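Local coordinates for protein phosphoserine aminotransferase (PDB 1W23) that catalyses the reversible, pyridoxal-phosphate-dependent transamination between phosphoserine and 2-oxoglutarate in serine biosynthesis, working as a homodimer, at residues A[155-160]-A[294-299]; A[20-25]-A[247-252]; A[282-287]-A[354-359]. One frame throughout, in Å; residues are numbered along the deposited sequence. Where two conformers were deposited one is given.

Interaction 1 of 3, residues A[155-160]-A[294-299]; sequences GTQYQN and RSLMNV
The ST turn headed by Ser295, leading into strand 298-302, rests against Gly155 and Gln157 around the short strand 156-157, with a single beta bridge pairing Thr156 and Arg294. Ser295 N donates to Gly155 O (3.0 Å) from above the carbonyl plane, and Ser295 CB packs on the same oxygen. Gly155 CA is 3.2 Å from Asn298 O; the close approach and the positive phi (75°) both fit a glycine. With CG anti to the backbone N (chi1 -177°), Gln157 extends past Ser295 until OE1 takes a nearly straight bond from Leu296 N (2.9 Å, 173°). A water joins this OE1 to Gln159 NE2 and Arg294 O, while Gln157 NE2 binds Asp176. Ser295 OG accepts from Met297 N (2.9 Å) and Asn298 N (3.0 Å) and also bonds Asn150 of the cofactor pocket. Replacing Ser295 by alanine would probably leave both turn amides without this acceptor and cut the tie to Asn150. Asn298, a further partner of Asn150, reaches Ser336 and Tyr338. Helix 259-279 covers Arg294 and Leu296, strand 150-151 pairs with strand 156-157, and strand 333-336 flanks strand 298-302.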
loop_
_atom_site.group_PDB
_atom_site.type_symbol
_atom_site.label_atom_id
_atom_site.label_comp_id
_atom_site.label_asym_id
_atom_site.label_seq_id
_atom_site.Cartn_x
_atom_site.Cartn_y
_atom_site.Cartn_z
ATOM N N GLY A 155 -23.547 5.727 -10.016
ATOM C CA GLY A 155 -23.442 6.868 -10.937
ATOM C C GLY A 155 -24.168 8.109 -10.473
ATOM O O GLY A 155 -24.640 8.895 -11.317
ATOM N N THR A 156 -24.239 8.345 -9.176
ATOM C CA THR A 156 -24.832 9.543 -8.601
ATOM C C THR A 156 -23.784 10.311 -7.794
ATOM O O THR A 156 -22.782 9.728 -7.352
ATOM C CB THR A 156 -26.029 9.195 -7.686
ATOM O OG1 THR A 156 -25.494 8.424 -6.613
ATOM C CG2 THR A 156 -27.125 8.447 -8.406
ATOM N N GLN A 157 -24.027 11.610 -7.596
ATOM C CA GLN A 157 -23.028 12.466 -6.970
ATOM C C GLN A 157 -23.690 13.651 -6.297
ATOM O O GLN A 157 -24.627 14.256 -6.849
ATOM C CB GLN A 157 -22.070 12.966 -8.081
ATOM C CG GLN A 157 -20.915 13.809 -7.658
ATOM C CD GLN A 157 -20.051 14.239 -8.818
ATOM O OE1 GLN A 157 -20.517 14.324 -9.976
ATOM N NE2 GLN A 157 -18.749 14.518 -8.546
ATOM N N TYR A 158 -23.180 14.011 -5.131
ATOM C CA TYR A 158 -23.557 15.248 -4.454
ATOM C C TYR A 158 -23.220 16.450 -5.326
ATOM O O TYR A 158 -22.093 16.582 -5.813
ATOM C CB TYR A 158 -22.847 15.370 -3.117
ATOM C CG TYR A 158 -23.422 14.533 -1.984
ATOM C CD1 TYR A 158 -23.291 13.149 -1.959
ATOM C CD2 TYR A 158 -24.068 15.135 -0.907
ATOM C CE1 TYR A 158 -23.802 12.390 -0.910
ATOM C CE2 TYR A 158 -24.570 14.389 0.125
ATOM C CZ TYR A 158 -24.450 13.020 0.138
ATOM O OH TYR A 158 -24.978 12.300 1.195
ATOM N N GLN A 159 -24.184 17.377 -5.460
ATOM C CA GLN A 159 -23.954 18.630 -6.183
ATOM C C GLN A 159 -23.324 19.662 -5.289
ATOM O O GLN A 159 -22.685 20.585 -5.833
ATOM C CB GLN A 159 -25.291 19.199 -6.713
ATOM C CG GLN A 159 -25.961 18.190 -7.626
ATOM C CD GLN A 159 -25.025 17.753 -8.738
ATOM O OE1 GLN A 159 -24.656 18.635 -9.557
ATOM N NE2 GLN A 159 -24.607 16.488 -8.753
ATOM N N ASN A 160 -23.532 19.569 -4.022
ATOM C CA ASN A 160 -23.032 20.480 -2.978
ATOM C C ASN A 160 -23.166 19.695 -1.683
ATOM O O ASN A 160 -23.625 18.522 -1.719
ATOM C CB ASN A 160 -23.767 21.814 -2.986
ATOM C CG ASN A 160 -25.254 21.575 -3.110
ATOM O OD1 ASN A 160 -25.800 20.856 -2.276
ATOM N ND2 ASN A 160 -25.884 22.145 -4.127
ATOM N N ARG A 294 -26.934 13.176 -11.406
ATOM C CA ARG A 294 -25.990 12.526 -12.329
ATOM C C ARG A 294 -24.547 12.800 -11.972
ATOM O O ARG A 294 -24.148 13.951 -11.851
ATOM C CB ARG A 294 -26.229 13.015 -13.744
ATOM C CG ARG A 294 -27.356 12.272 -14.450
ATOM C CD ARG A 294 -27.749 12.911 -15.769
ATOM N NE ARG A 294 -28.578 11.961 -16.537
ATOM C CZ ARG A 294 -28.999 12.187 -17.791
ATOM N NH1 ARG A 294 -28.809 13.378 -18.387
ATOM N NH2 ARG A 294 -29.662 11.194 -18.404
ATOM N N SER A 295 -23.753 11.740 -11.849
ATOM C CA SER A 295 -22.339 11.856 -11.596
ATOM C C SER A 295 -21.600 12.335 -12.843
ATOM O O SER A 295 -21.867 11.942 -13.975
ATOM C CB SER A 295 -21.807 10.472 -11.203
ATOM O OG SER A 295 -20.372 10.474 -11.084
ATOM N N LEU A 296 -20.586 13.181 -12.618
ATOM C CA LEU A 296 -19.615 13.585 -13.629
ATOM C C LEU A 296 -18.484 12.597 -13.791
ATOM O O LEU A 296 -17.670 12.755 -14.703
ATOM C CB LEU A 296 -19.083 14.987 -13.294
ATOM C CG LEU A 296 -20.146 16.082 -13.334
ATOM C CD1 LEU A 296 -19.549 17.380 -12.796
ATOM C CD2 LEU A 296 -20.698 16.283 -14.737
ATOM N N MET A 297 -18.387 11.604 -12.905
ATOM C CA MET A 297 -17.279 10.658 -12.820
ATOM C C MET A 297 -17.616 9.231 -13.294
ATOM O O MET A 297 -16.749 8.569 -13.861
ATOM C CB MET A 297 -16.784 10.605 -11.358
ATOM C CG MET A 297 -16.177 11.899 -10.870
ATOM S SD MET A 297 -14.508 12.279 -11.472
ATOM C CE MET A 297 -14.793 13.436 -12.819
ATOM N N ASN A 298 -18.855 8.771 -13.034
ATOM C CA ASN A 298 -19.273 7.438 -13.415
ATOM C C ASN A 298 -20.663 7.513 -14.023
ATOM O O ASN A 298 -21.593 7.873 -13.348
ATOM C CB ASN A 298 -19.290 6.453 -12.229
ATOM C CG ASN A 298 -17.974 6.417 -11.483
ATOM O OD1 ASN A 298 -17.836 7.120 -10.462
ATOM N ND2 ASN A 298 -17.017 5.590 -11.892
ATOM N N VAL A 299 -20.771 7.188 -15.328
ATOM C CA VAL A 299 -22.043 7.275 -16.047
ATOM C C VAL A 299 -22.619 5.877 -16.180
ATOM O O VAL A 299 -22.064 5.015 -16.885
ATOM C CB VAL A 299 -21.858 7.926 -17.430
ATOM C CG1 VAL A 299 -23.203 7.989 -18.129
ATOM C CG2 VAL A 299 -21.198 9.287 -17.349
HETATM O O HOH W 1 -24.756 8.269 -14.011
HETATM O O HOH W 2 -22.585 15.776 -10.697
#

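Interaction 2 of 3, residues A[20-25]-A[247-252]; sequences ERAQKE and LRNVLD
Arg21 reaches from helix 16-24 across the Asn249 amide to Asp252 on helix 241-256. Its CB is 4.0 Å from Asn249 ND2, and CG and CD continue past the same nitrogen. NE then passes Asn249 OD1 at 3.7 Å; this oxygen lies over the guanidinium face that Arg248 also covers, without a hydrogen bond, guanidinium and amide planes 4° apart. The chain is extended throughout, CG being anti to the backbone N (chi1 178°), which carries the guanidinium to the far helix. There NH1 donates to Asp252 OD2 in an almost straight salt bridge (2.8 Å), lying in the guanidinium plane but meeting the oxygen on its anti side. NH2 sits over the centre of the Arg248 guanidinium, the two groups stacked with centres 3.9 Å apart. The orientation of the Arg248 guanidinium is fixed by NE and NH2, both on Asn249 OD1 at 3.0 Å, and by Gln52 at NH1. Waters link Arg21 NH1 to Asn249 O and NH2 to Asp252 OD2. Gln23, on the same helix, bonds the second subunit's Gln23. Stacking two like charges is probably tolerable because Asp252 OD2 serves both arginines, directly for Arg21 and through a long, charge-only contact for Arg248.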
loop_
_atom_site.group_PDB
_atom_site.type_symbol
_atom_site.label_atom_id
_atom_site.label_comp_id
_atom_site.label_asym_id
_atom_site.label_seq_id
_atom_site.Cartn_x
_atom_site.Cartn_y
_atom_site.Cartn_z
ATOM N N GLU A 20 4.888 9.195 -18.547
ATOM C CA GLU A 20 6.091 9.424 -19.334
ATOM C C GLU A 20 7.215 9.957 -18.477
ATOM O O GLU A 20 8.355 9.544 -18.633
ATOM C CB GLU A 20 5.774 10.355 -20.494
ATOM C CG GLU A 20 4.915 9.742 -21.585
ATOM C CD GLU A 20 4.273 10.666 -22.568
ATOM O OE1 GLU A 20 4.022 11.828 -22.208
ATOM O OE2 GLU A 20 3.939 10.247 -23.693
ATOM N N ARG A 21 6.901 10.865 -17.558
ATOM C CA ARG A 21 7.885 11.372 -16.588
ATOM C C ARG A 21 8.444 10.232 -15.742
ATOM O O ARG A 21 9.644 10.096 -15.577
ATOM C CB ARG A 21 7.212 12.458 -15.731
ATOM C CG ARG A 21 8.054 13.073 -14.648
ATOM C CD ARG A 21 7.260 14.141 -13.911
ATOM N NE ARG A 21 8.065 14.801 -12.902
ATOM C CZ ARG A 21 7.547 15.693 -12.043
ATOM N NH1 ARG A 21 6.226 15.995 -12.061
ATOM N NH2 ARG A 21 8.349 16.294 -11.163
ATOM N N ALA A 22 7.525 9.410 -15.220
ATOM C CA ALA A 22 7.981 8.293 -14.385
ATOM C C ALA A 22 8.865 7.332 -15.181
ATOM O O ALA A 22 9.871 6.808 -14.671
ATOM C CB ALA A 22 6.758 7.550 -13.849
ATOM N N GLN A 23 8.494 7.034 -16.426
ATOM C CA GLN A 23 9.275 6.136 -17.266
ATOM C C GLN A 23 10.701 6.684 -17.455
ATOM O O GLN A 23 11.675 5.955 -17.321
ATOM C CB GLN A 23 8.598 5.943 -18.608
ATOM C CG GLN A 23 9.310 4.944 -19.511
ATOM C CD GLN A 23 8.650 4.835 -20.859
ATOM O OE1 GLN A 23 8.307 5.849 -21.511
ATOM N NE2 GLN A 23 8.418 3.629 -21.332
ATOM N N LYS A 24 10.793 7.965 -17.824
ATOM C CA LYS A 24 12.084 8.545 -18.156
ATOM C C LYS A 24 13.052 8.448 -17.003
ATOM O O LYS A 24 14.240 8.171 -17.228
ATOM C CB LYS A 24 11.892 10.013 -18.596
ATOM C CG LYS A 24 13.159 10.667 -19.115
ATOM C CD LYS A 24 12.806 12.143 -19.495
ATOM C CE LYS A 24 14.005 12.886 -20.101
ATOM N NZ LYS A 24 13.548 14.156 -20.793
ATOM N N GLU A 25 12.592 8.656 -15.788
ATOM C CA GLU A 25 13.464 8.700 -14.616
ATOM C C GLU A 25 13.356 7.445 -13.733
ATOM O O GLU A 25 13.817 7.477 -12.585
ATOM C CB GLU A 25 13.279 10.010 -13.813
ATOM C CG GLU A 25 11.926 10.183 -13.115
ATOM C CD GLU A 25 11.596 11.609 -12.694
ATOM O OE1 GLU A 25 10.601 11.803 -11.997
ATOM O OE2 GLU A 25 12.307 12.571 -13.021
ATOM N N LEU A 247 1.398 9.955 -7.352
ATOM C CA LEU A 247 0.431 10.933 -6.925
ATOM C C LEU A 247 0.986 12.355 -7.138
ATOM O O LEU A 247 0.296 13.219 -7.706
ATOM C CB LEU A 247 0.070 10.685 -5.452
ATOM C CG LEU A 247 -0.747 11.775 -4.735
ATOM C CD1 LEU A 247 -2.083 11.986 -5.251
ATOM C CD2 LEU A 247 -0.733 11.458 -3.232
ATOM N N ARG A 248 2.222 12.615 -6.704
ATOM C CA ARG A 248 2.835 13.901 -6.947
ATOM C C ARG A 248 2.790 14.223 -8.434
ATOM O O ARG A 248 2.422 15.344 -8.830
ATOM C CB ARG A 248 4.262 13.875 -6.351
ATOM C CG ARG A 248 4.973 15.239 -6.293
ATOM C CD ARG A 248 5.452 15.830 -7.635
ATOM N NE ARG A 248 6.299 14.863 -8.379
ATOM C CZ ARG A 248 7.597 14.788 -8.223
ATOM N NH1 ARG A 248 8.279 15.613 -7.429
ATOM N NH2 ARG A 248 8.275 13.827 -8.895
ATOM N N ASN A 249 3.246 13.283 -9.280
ATOM C CA ASN A 249 3.257 13.541 -10.723
ATOM C C ASN A 249 1.868 13.850 -11.254
ATOM O O ASN A 249 1.726 14.767 -12.123
ATOM C CB ASN A 249 3.839 12.349 -11.470
ATOM C CG ASN A 249 5.321 12.168 -11.315
ATOM O OD1 ASN A 249 5.999 12.865 -10.543
ATOM N ND2 ASN A 249 5.851 11.250 -12.141
ATOM N N VAL A 250 0.839 13.161 -10.825
ATOM C CA VAL A 250 -0.542 13.449 -11.275
ATOM C C VAL A 250 -0.972 14.820 -10.825
ATOM O O VAL A 250 -1.565 15.585 -11.596
ATOM C CB VAL A 250 -1.496 12.338 -10.793
ATOM C CG1 VAL A 250 -2.948 12.750 -11.084
ATOM C CG2 VAL A 250 -1.167 11.027 -11.477
ATOM N N LEU A 251 -0.683 15.179 -9.571
ATOM C CA LEU A 251 -1.061 16.506 -9.073
ATOM C C LEU A 251 -0.347 17.616 -9.859
ATOM O O LEU A 251 -0.935 18.674 -10.120
ATOM C CB LEU A 251 -0.754 16.631 -7.580
ATOM C CG LEU A 251 -1.510 15.683 -6.653
ATOM C CD1 LEU A 251 -0.884 15.721 -5.266
ATOM C CD2 LEU A 251 -2.963 16.092 -6.590
ATOM N N ASP A 252 0.896 17.412 -10.233
ATOM C CA ASP A 252 1.614 18.402 -11.076
ATOM C C ASP A 252 0.860 18.585 -12.393
ATOM O O ASP A 252 0.750 19.733 -12.868
ATOM C CB ASP A 252 3.045 17.969 -11.349
ATOM C CG ASP A 252 4.112 18.550 -10.451
ATOM O OD1 ASP A 252 3.942 19.708 -10.015
ATOM O OD2 ASP A 252 5.110 17.841 -10.223
HETATM O O HOH W 3 4.014 14.894 -13.734
HETATM O O HOH W 4 7.544 18.499 -9.430
#

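Interaction 3 of 3, residues A[282-287]-A[354-359]; sequences NGFYVG and IQFKEN
Phe284, Lys357 and Tyr285 supply most of the buried surface where the turn before strand 286-287 meets the last turns of helix 343-359. Phe284 is the central piece. Its CG is anti to the backbone N (chi1 -173°), which aims the ring at the helix and lays one face against Lys357. Lys357 CA stands over that face, 3.9 Å from the centroid of the Phe284 ring and 18° off its normal, a CH-pi contact with the backbone carbon itself. The aliphatic part of the lysine follows: CB is 3.9 Å from Phe284 CD2, and CG is 3.8 Å from Phe284 CG, the ring carbon bonded to CB. Lys357 therefore contributes here as a hydrocarbon arm; the chain bends at chi3 and carries the amine off from the turn. The residue was deposited in two conformers, and the placement of its amine carries no weight in this contact. At the rim of the same ring, Phe284 CZ touches Phe356 CD2 at 3.8 Å, the two phenylalanine side chains crossing at about a right angle.

Tyr285 reaches the helix chiefly with its hydroxyl. OH lies 3.7 Å from Phe356 CB and 3.9 Å from Lys357 N, and its hydrogen bond goes to Met353 O, one turn back along the helix. Within the turn, Phe284 CD2 sits over the centre of the Tyr285 ring, so the two aromatic side chains pack on each other as well as on the helix. The contact is otherwise apolar, with no hydrogen bond between 282-287 and 354-359. Leu303 touches Phe284, Tyr285 and Phe356, and Phe356 meets Phe312 of helix 306-318 edge-to-face. Through Val286, which bonds Asn302, strand 286-287 forms one edge of the small antiparallel sheet, and helix 343-359 lies beside it as the chain ends.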
loop_
_atom_site.group_PDB
_atom_site.type_symbol
_atom_site.label_atom_id
_atom_site.label_comp_id
_atom_site.label_asym_id
_atom_site.label_seq_id
_atom_site.Cartn_x
_atom_site.Cartn_y
_atom_site.Cartn_z
ATOM N N ASN A 282 -33.821 8.367 -27.485
ATOM C CA ASN A 282 -35.252 7.990 -27.417
ATOM C C ASN A 282 -35.456 6.718 -26.635
ATOM O O ASN A 282 -36.258 5.850 -27.019
ATOM C CB ASN A 282 -35.925 7.908 -28.784
ATOM C CG ASN A 282 -37.409 8.030 -28.659
ATOM O OD1 ASN A 282 -37.901 8.818 -27.837
ATOM N ND2 ASN A 282 -38.191 7.246 -29.432
ATOM N N GLY A 283 -34.753 6.601 -25.495
ATOM C CA GLY A 283 -34.958 5.463 -24.608
ATOM C C GLY A 283 -34.158 4.233 -24.973
ATOM O O GLY A 283 -34.251 3.204 -24.268
ATOM N N PHE A 284 -33.378 4.234 -26.049
ATOM C CA PHE A 284 -32.544 3.074 -26.367
ATOM C C PHE A 284 -31.505 2.840 -25.275
ATOM O O PHE A 284 -31.194 1.675 -24.951
ATOM C CB PHE A 284 -31.935 3.277 -27.743
ATOM C CG PHE A 284 -31.180 2.042 -28.251
ATOM C CD1 PHE A 284 -31.829 1.102 -29.058
ATOM C CD2 PHE A 284 -29.850 1.857 -27.915
ATOM C CE1 PHE A 284 -31.142 -0.015 -29.512
ATOM C CE2 PHE A 284 -29.182 0.735 -28.368
ATOM C CZ PHE A 284 -29.807 -0.189 -29.172
ATOM N N TYR A 285 -30.928 3.915 -24.739
ATOM C CA TYR A 285 -30.084 3.903 -23.552
ATOM C C TYR A 285 -30.843 4.607 -22.446
ATOM O O TYR A 285 -31.408 5.701 -22.708
ATOM C CB TYR A 285 -28.731 4.623 -23.780
ATOM C CG TYR A 285 -27.962 4.038 -24.934
ATOM C CD1 TYR A 285 -27.881 4.688 -26.149
ATOM C CD2 TYR A 285 -27.328 2.814 -24.853
ATOM C CE1 TYR A 285 -27.175 4.174 -27.240
ATOM C CE2 TYR A 285 -26.639 2.263 -25.914
ATOM C CZ TYR A 285 -26.568 2.940 -27.128
ATOM O OH TYR A 285 -25.908 2.347 -28.173
ATOM N N VAL A 286 -30.851 4.095 -21.238
ATOM C CA VAL A 286 -31.535 4.643 -20.091
ATOM C C VAL A 286 -30.536 4.789 -18.950
ATOM O O VAL A 286 -29.943 3.795 -18.465
ATOM C CB VAL A 286 -32.715 3.793 -19.634
ATOM C CG1 VAL A 286 -33.364 4.368 -18.404
ATOM C CG2 VAL A 286 -33.710 3.631 -20.772
ATOM N N GLY A 287 -30.313 6.045 -18.509
ATOM C CA GLY A 287 -29.418 6.249 -17.364
ATOM C C GLY A 287 -30.076 5.769 -16.086
ATOM O O GLY A 287 -31.296 5.923 -15.876
ATOM N N ILE A 354 -24.081 5.604 -30.896
ATOM C CA ILE A 354 -24.983 6.011 -31.983
ATOM C C ILE A 354 -25.048 4.914 -33.027
ATOM O O ILE A 354 -26.121 4.531 -33.490
ATOM C CB ILE A 354 -24.559 7.362 -32.571
ATOM C CG1 ILE A 354 -24.787 8.485 -31.565
ATOM C CG2 ILE A 354 -25.314 7.638 -33.898
ATOM C CD1 ILE A 354 -24.174 9.793 -31.949
ATOM N N GLN A 355 -23.889 4.388 -33.411
ATOM C CA GLN A 355 -23.857 3.349 -34.437
ATOM C C GLN A 355 -24.578 2.093 -33.974
ATOM O O GLN A 355 -25.335 1.481 -34.749
ATOM C CB GLN A 355 -22.397 3.071 -34.862
ATOM C CG GLN A 355 -22.243 1.955 -35.915
ATOM C CD GLN A 355 -20.794 1.563 -36.200
ATOM O OE1 GLN A 355 -19.873 2.374 -36.369
ATOM N NE2 GLN A 355 -20.518 0.272 -36.212
ATOM N N PHE A 356 -24.389 1.707 -32.724
ATOM C CA PHE A 356 -25.045 0.463 -32.234
ATOM C C PHE A 356 -26.548 0.641 -32.254
ATOM O O PHE A 356 -27.295 -0.259 -32.648
ATOM C CB PHE A 356 -24.501 0.124 -30.837
ATOM C CG PHE A 356 -24.994 -1.221 -30.356
ATOM C CD1 PHE A 356 -24.296 -2.370 -30.696
ATOM C CD2 PHE A 356 -26.150 -1.295 -29.608
ATOM C CE1 PHE A 356 -24.820 -3.589 -30.308
ATOM C CE2 PHE A 356 -26.651 -2.525 -29.198
ATOM C CZ PHE A 356 -25.990 -3.673 -29.543
ATOM N N LYS A 357 -27.048 1.791 -31.825
ATOM C CA LYS A 357 -28.470 2.103 -31.860
ATOM C C LYS A 357 -29.008 2.068 -33.267
ATOM O O LYS A 357 -30.042 1.442 -33.550
ATOM C CB LYS A 357 -28.692 3.484 -31.231
ATOM C CG LYS A 357 -30.108 4.024 -31.289
ATOM C CD LYS A 357 -30.121 5.474 -30.816
ATOM C CE LYS A 357 -29.584 6.525 -31.821
ATOM N NZ LYS A 357 -29.745 7.938 -31.379
ATOM N N GLU A 358 -28.293 2.760 -34.180
ATOM C CA GLU A 358 -28.804 2.817 -35.554
ATOM C C GLU A 358 -28.797 1.465 -36.226
ATOM O O GLU A 358 -29.597 1.207 -37.166
ATOM C CB GLU A 358 -27.913 3.787 -36.353
ATOM C CG GLU A 358 -28.066 5.234 -35.904
ATOM C CD GLU A 358 -27.245 6.254 -36.626
ATOM O OE1 GLU A 358 -27.609 7.451 -36.451
ATOM O OE2 GLU A 358 -26.297 5.909 -37.384
ATOM N N ASN A 359 -27.910 0.541 -35.831
ATOM C CA ASN A 359 -27.770 -0.748 -36.514
ATOM C C ASN A 359 -28.591 -1.825 -35.805
ATOM O O ASN A 359 -28.731 -2.959 -36.294
ATOM C CB ASN A 359 -26.313 -1.173 -36.587
ATOM C CG ASN A 359 -25.473 -0.308 -37.515
ATOM O OD1 ASN A 359 -26.028 0.451 -38.333
ATOM N ND2 ASN A 359 -24.128 -0.409 -37.371
#

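How the interactions relate
Interaction 1 is the buried contact of the three, while interactions 2 and 3 are only partly buried and lie farther from the centre of the chain. Interactions 1 and 3 reach the same small antiparallel sheet, through the neighbouring strands 298-302 and 286-287, and their nearest atoms are about 5 Å apart. Interaction 2 joins two helices on the other side of the chain's centre, its centre about 28 Å from that of interaction 1 and 39 Å from that of interaction 3. Chemistry follows place: backbone and amide bonds next to the cofactor pocket in interaction 1, hydrated charges near the subunit interface in interaction 2, and aromatic and aliphatic surfaces by the C-terminus in interaction 3.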